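PDB 3GDI: period circadian protein homolog 2 from Mus musculus, which is a PAS-domain clock protein that probably takes part in circadian transcription regulation through PAS-mediated protein interactions. Local coordinates for residues A[167-170]-A[176-179]; A[183-186]-A[191-194]; A[198-203]-A[210-215]. All blocks are in the same frame, centred on the assembly; numbering follows the deposited sequence.

Interaction 1: A[167-170]-A[176-179]; sequences FTTT and LFQA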
# COMPACT_ATOMS: atom_id res chain seq x y z
N PHE A 167 -2.54 18.86 -4.90
CA PHE A 167 -2.58 17.49 -4.40
C PHE A 167 -1.26 16.81 -4.77
O PHE A 167 -0.55 17.26 -5.68
CB PHE A 167 -3.78 16.73 -4.98
CG PHE A 167 -3.65 16.42 -6.42
CD1 PHE A 167 -3.98 17.37 -7.38
CD2 PHE A 167 -3.23 15.17 -6.84
CE1 PHE A 167 -3.90 17.08 -8.74
CE2 PHE A 167 -3.14 14.85 -8.19
CZ PHE A 167 -3.47 15.81 -9.15
N THR A 168 -0.92 15.73 -4.07
CA THR A 168 0.32 15.03 -4.37
C THR A 168 0.09 13.56 -4.71
O THR A 168 -0.92 12.97 -4.34
CB THR A 168 1.31 15.08 -3.19
OG1 THR A 168 0.87 14.20 -2.16
CG2 THR A 168 1.40 16.50 -2.63
N THR A 169 1.03 12.99 -5.44
CA THR A 169 0.97 11.59 -5.82
C THR A 169 2.35 11.00 -5.58
O THR A 169 3.37 11.70 -5.69
CB THR A 169 0.65 11.42 -7.30
OG1 THR A 169 1.65 12.08 -8.08
CG2 THR A 169 -0.71 12.01 -7.63
N THR A 170 2.38 9.71 -5.25
CA THR A 170 3.62 9.00 -5.01
C THR A 170 3.59 7.72 -5.82
O THR A 170 2.56 7.08 -5.93
CB THR A 170 3.76 8.62 -3.52
OG1 THR A 170 3.72 9.81 -2.73
CG2 THR A 170 5.08 7.89 -3.26
N LEU A 176 3.65 2.38 -10.70
CA LEU A 176 2.29 2.15 -10.24
C LEU A 176 2.11 3.08 -9.04
O LEU A 176 3.01 3.18 -8.20
CB LEU A 176 2.11 0.70 -9.78
CG LEU A 176 1.81 -0.39 -10.79
CD1 LEU A 176 2.32 0.00 -12.16
CD2 LEU A 176 2.43 -1.70 -10.29
N PHE A 177 0.98 3.77 -8.96
CA PHE A 177 0.75 4.68 -7.82
C PHE A 177 0.99 3.94 -6.52
O PHE A 177 0.74 2.74 -6.43
CB PHE A 177 -0.69 5.21 -7.83
CG PHE A 177 -0.96 6.24 -8.89
CD1 PHE A 177 -0.34 7.49 -8.86
CD2 PHE A 177 -1.84 5.95 -9.93
CE1 PHE A 177 -0.58 8.44 -9.86
CE2 PHE A 177 -2.09 6.90 -10.93
CZ PHE A 177 -1.45 8.15 -10.89
N GLN A 178 1.46 4.64 -5.49
CA GLN A 178 1.67 4.04 -4.19
C GLN A 178 0.68 4.68 -3.21
O GLN A 178 0.23 4.07 -2.23
CB GLN A 178 3.11 4.26 -3.70
CG GLN A 178 3.40 3.67 -2.31
CD GLN A 178 3.06 4.66 -1.19
OE1 GLN A 178 2.87 4.27 -0.03
NE2 GLN A 178 3.02 5.93 -1.53
N ALA A 179 0.37 5.94 -3.49
CA ALA A 179 -0.55 6.69 -2.68
C ALA A 179 -0.93 7.96 -3.41
O ALA A 179 -0.21 8.42 -4.30
CB ALA A 179 0.08 7.04 -1.35

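Interaction 2: A[183-186]-A[191-194]; sequences RAVP and LPQD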
# COMPACT_ATOMS: atom_id res chain seq x y z
N ARG A 183 -6.21 15.50 -0.67
CA ARG A 183 -6.60 16.69 -1.41
C ARG A 183 -6.91 16.36 -2.86
O ARG A 183 -7.56 17.14 -3.57
CB ARG A 183 -5.50 17.75 -1.35
CG ARG A 183 -5.15 18.20 0.07
CD ARG A 183 -4.03 19.24 0.09
NE ARG A 183 -2.77 18.72 -0.44
CZ ARG A 183 -1.63 19.41 -0.48
NH1 ARG A 183 -1.58 20.64 -0.02
NH2 ARG A 183 -0.53 18.85 -0.99
N ALA A 184 -6.47 15.18 -3.30
CA ALA A 184 -6.68 14.74 -4.67
C ALA A 184 -8.10 14.27 -4.97
O ALA A 184 -8.60 14.46 -6.08
CB ALA A 184 -5.69 13.63 -5.02
N VAL A 185 -8.75 13.65 -3.99
CA VAL A 185 -10.10 13.15 -4.22
C VAL A 185 -11.02 14.24 -4.79
O VAL A 185 -11.65 14.05 -5.82
CB VAL A 185 -10.72 12.56 -2.94
CG1 VAL A 185 -12.12 12.07 -3.23
CG2 VAL A 185 -9.87 11.39 -2.43
N PRO A 186 -11.08 15.40 -4.12
CA PRO A 186 -11.95 16.47 -4.63
C PRO A 186 -11.49 17.06 -5.97
O PRO A 186 -12.29 17.64 -6.70
CB PRO A 186 -11.90 17.51 -3.50
CG PRO A 186 -11.65 16.69 -2.29
CD PRO A 186 -10.60 15.72 -2.77
N LEU A 191 -11.27 7.91 -5.74
CA LEU A 191 -10.99 7.72 -4.32
C LEU A 191 -9.59 7.07 -4.32
O LEU A 191 -9.23 6.34 -5.26
CB LEU A 191 -12.03 6.81 -3.68
CG LEU A 191 -13.46 7.38 -3.70
CD1 LEU A 191 -14.36 6.51 -2.81
CD2 LEU A 191 -13.46 8.83 -3.21
N PRO A 192 -8.78 7.31 -3.28
CA PRO A 192 -7.43 6.72 -3.26
C PRO A 192 -7.30 5.30 -3.78
O PRO A 192 -6.39 5.00 -4.55
CB PRO A 192 -7.04 6.84 -1.80
CG PRO A 192 -7.72 8.12 -1.38
CD PRO A 192 -9.09 7.95 -1.99
N GLN A 193 -8.22 4.43 -3.39
CA GLN A 193 -8.17 3.03 -3.79
C GLN A 193 -8.38 2.75 -5.27
O GLN A 193 -8.07 1.64 -5.73
CB GLN A 193 -9.18 2.21 -2.98
CG GLN A 193 -10.63 2.65 -3.10
CD GLN A 193 -11.05 3.63 -1.99
OE1 GLN A 193 -12.23 3.73 -1.67
NE2 GLN A 193 -10.09 4.35 -1.42
N ASP A 194 -8.89 3.72 -6.01
CA ASP A 194 -9.11 3.53 -7.44
C ASP A 194 -7.82 3.64 -8.22
O ASP A 194 -7.67 3.04 -9.28
CB ASP A 194 -10.09 4.55 -8.00
CG ASP A 194 -11.43 4.53 -7.30
OD1 ASP A 194 -11.85 3.44 -6.84
OD2 ASP A 194 -12.07 5.60 -7.23

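Interaction 3: A[198-203]-A[210-215]; sequences TPVLVQ and PLMLAI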
# COMPACT_ATOMS: atom_id res chain seq x y z
N THR A 198 -2.14 1.14 -9.84
CA THR A 198 -2.45 1.19 -11.26
C THR A 198 -1.39 2.03 -11.97
O THR A 198 -0.72 2.85 -11.35
CB THR A 198 -3.86 1.79 -11.50
OG1 THR A 198 -3.83 3.21 -11.31
CG2 THR A 198 -4.86 1.18 -10.52
N PRO A 199 -1.21 1.82 -13.29
CA PRO A 199 -0.20 2.58 -14.03
C PRO A 199 -0.40 4.08 -13.99
O PRO A 199 -1.49 4.57 -14.27
CB PRO A 199 -0.31 2.04 -15.47
CG PRO A 199 -0.87 0.65 -15.28
CD PRO A 199 -1.92 0.89 -14.20
N VAL A 200 0.65 4.79 -13.62
CA VAL A 200 0.63 6.24 -13.57
C VAL A 200 0.35 6.77 -14.97
O VAL A 200 -0.49 7.65 -15.16
CB VAL A 200 2.00 6.77 -13.14
CG1 VAL A 200 2.09 8.27 -13.34
CG2 VAL A 200 2.26 6.39 -11.69
N LEU A 201 1.06 6.22 -15.95
CA LEU A 201 0.94 6.64 -17.34
C LEU A 201 -0.45 6.54 -17.95
O LEU A 201 -0.77 7.26 -18.89
CB LEU A 201 1.93 5.85 -18.19
CG LEU A 201 3.29 6.54 -18.39
CD1 LEU A 201 3.74 7.10 -17.07
CD2 LEU A 201 4.30 5.55 -18.94
N VAL A 202 -1.26 5.63 -17.43
CA VAL A 202 -2.61 5.45 -17.94
C VAL A 202 -3.45 6.71 -17.73
O VAL A 202 -4.23 7.10 -18.60
CB VAL A 202 -3.27 4.19 -17.29
CG1 VAL A 202 -4.76 4.36 -17.09
CG2 VAL A 202 -3.03 3.00 -18.19
N GLN A 203 -3.28 7.36 -16.58
CA GLN A 203 -4.03 8.57 -16.27
C GLN A 203 -3.57 9.79 -17.06
O GLN A 203 -4.26 10.80 -17.09
CB GLN A 203 -3.92 8.89 -14.78
CG GLN A 203 -4.43 7.81 -13.88
CD GLN A 203 -5.87 7.44 -14.17
OE1 GLN A 203 -6.69 8.30 -14.48
NE2 GLN A 203 -6.18 6.16 -14.06
N PRO A 210 4.94 10.28 -23.44
CA PRO A 210 6.37 10.23 -23.77
C PRO A 210 7.15 11.25 -22.93
O PRO A 210 8.33 11.07 -22.65
CB PRO A 210 6.39 10.57 -25.26
CG PRO A 210 5.10 9.95 -25.75
CD PRO A 210 4.12 10.34 -24.67
N LEU A 211 6.48 12.32 -22.52
CA LEU A 211 7.12 13.34 -21.70
C LEU A 211 7.61 12.72 -20.40
O LEU A 211 8.63 13.13 -19.86
CB LEU A 211 6.16 14.48 -21.38
CG LEU A 211 5.81 15.53 -22.44
CD1 LEU A 211 5.27 14.86 -23.70
CD2 LEU A 211 4.78 16.50 -21.86
N MET A 212 6.87 11.74 -19.90
CA MET A 212 7.24 11.08 -18.65
C MET A 212 8.64 10.50 -18.68
O MET A 212 9.32 10.45 -17.66
CB MET A 212 6.23 9.99 -18.29
CG MET A 212 4.95 10.53 -17.71
SD MET A 212 5.25 11.68 -16.34
CE MET A 212 5.27 10.58 -14.98
N LEU A 213 9.07 10.06 -19.86
CA LEU A 213 10.40 9.48 -19.99
C LEU A 213 11.47 10.51 -19.66
O LEU A 213 12.44 10.21 -18.96
CB LEU A 213 10.62 8.96 -21.40
CG LEU A 213 11.98 8.31 -21.62
CD1 LEU A 213 12.10 7.07 -20.74
CD2 LEU A 213 12.14 7.95 -23.09
N ALA A 214 11.29 11.73 -20.17
CA ALA A 214 12.24 12.81 -19.94
C ALA A 214 12.14 13.31 -18.51
O ALA A 214 13.11 13.74 -17.91
CB ALA A 214 11.99 13.95 -20.91
N ILE A 215 10.94 13.26 -17.96
CA ILE A 215 10.75 13.72 -16.61
C ILE A 215 11.51 12.83 -15.64
O ILE A 215 12.18 13.32 -14.74
CB ILE A 215 9.26 13.76 -16.25
CG1 ILE A 215 8.61 14.91 -17.02
CG2 ILE A 215 9.08 13.96 -14.76
CD1 ILE A 215 7.09 14.79 -17.15

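Interaction 1: A[167-170]-A[176-179]
A classic beta bulge marks the hairpin of strands 166-171 and 177-180, at one margin of the second antiparallel PAS sheet: Gln178 and Ala179 both stand opposite Thr170. The evidence lies in the carbonyl of Thr170, whose O accepts Gln178 N at 2.7 Å and, more weakly, Ala179 N at 3.5 Å. In return Thr170 N reaches Ala179 O at 3.0 Å with a nearly straight bond (N-H...O angle 160°), which makes Thr170 and Ala179 an antiparallel hydrogen-bonded pair, their CB atoms on the same face of the sheet. The short strand segments are splayed, their directions 123° apart, although the pairing is antiparallel. A further contact to Thr170 O comes from Phe177 CA at 3.6 Å, a CA-H...O approach, and the same oxygen lies near the plane of the Phe177 ring, at its edge. On one side of the backbone, Phe177 CE1 comes obliquely to Thr169 CB at 4.1 Å. On the other, Gln178 and Thr170 run alongside each other in the same direction; with Gln178 CG anti to the backbone N (chi1 179°) and the chain bent at the next bond, NE2 is folded back over Thr170 CG2 at 3.3 Å, a van der Waals approach. Gln178 also packs against Gln178 of the second subunit, while Thr170 touches Phe261 and Ile263 on strand 259-268. The Thr170 carbonyl thus serves Gln178 N strongly and Ala179 N only weakly, so the extra residue is taken into the second strand with both N-H groups pointing at this one oxygen.

Interaction 2: A[183-186]-A[191-194]
Val185 and Leu191 bring their backbones to 5.5 Å, CA to CA, where helix 184-188 passes the entrance of the short, weakly bonded helix at about 192-194. No hydrogen bond joins the two segments. The second is tied within itself: Asp194 N bonds Leu191 O at 2.7 Å, and Leu191 N returns a bond to Asp194 OD2 at 2.9 Å, almost straight (170°) but reaching the oxygen from above the carboxylate plane. Asp194 OD1 forms a salt bridge with Arg107. This is the run of short helices of the second PAS fold, on the side turned to the first: Val185, Leu191 and Pro192 all touch Phe105 of strand 104-108, an outermost strand of the other sheet. The contact itself is a fork. Val185 points its CB at the other segment, and with CG1 anti to the backbone N (chi1 179°) its two methyls meet different partners. CG1 touches Leu191 CD2 at 3.5 Å, the two side chains crossing obliquely; Leu191 leaves its backbone in the other direction, and only its branch end comes back. CG2 meets the CD-CG edge of the Pro192 ring, 3.6 Å from CD and 4.1 Å from CG, the two side-chain directions crossing at about a right angle.

Interaction 3: A[198-203]-A[210-215]
No ring or other flat group enters the meeting of Val200 and Leu201 with Met212, which is aliphatic throughout; an aromatic ring nearby, that of Phe177, packs against Val200 and Gln203 from strand 177-180. Leu201 and Met212 form the main contact. Their CA atoms stand 7.8 Å apart, a gap filled by the side chains, which overlap alongside, running in opposite senses. Leu201 CD1 does the touching, 3.7 Å from Met212 CG and 4.0 Å from Met212 CB, so the leucine branch lies against the root of the methionine. Met212 CG is set against that methyl by a first torsion that leaves it beside the backbone N (chi1 -78°). Bends at the two following bonds then bring CE to a place between Val200 CG1 and Leu201 CD1, more loosely, about 4.3 Å from each. One residue of helix 209-221 therefore spans two successive residues of the short, weakly bonded helical turn at about 200-203. All three touching residues are buried, although the segments bury just 104 Å² between them, and other parts complete the surroundings. Leu201 also packs on Val293, Leu296 and Thr297 of helix 291-303, and Met212 on Leu204. Val202 O accepts a hydrogen bond from Arg235 NH1. The touching side chains share no hydrogen bond; weak bonds from Arg209 to Leu201 O and Val202 O are polar ties beside them. The side-chain pairing itself rests on dispersion and the exclusion of water, the bent thioether chain letting one methionine touch both aliphatic residues.

In the fold
From the N terminus, the three contacts follow in series, none nesting in or crossing another, and each closes a short loop. Interaction 1 closes the hairpin between 167-170 and 176-179, within the sheet. The chain then enters interaction 2, five residues apart at its nearest ends, and next interaction 3, which bridges from the helical turn 200-203 to helix 209-221; both join helix to helix. The ties from sheet to helices are the touches between contacts. Interactions 1 and 2, with centres about 10 Å apart, meet where Phe167 packs on Ala184. Interactions 1 and 3 meet through Phe177, whose N makes a probable hydrogen bond to Thr198 O. Interactions 2 and 3 merely adjoin in sequence.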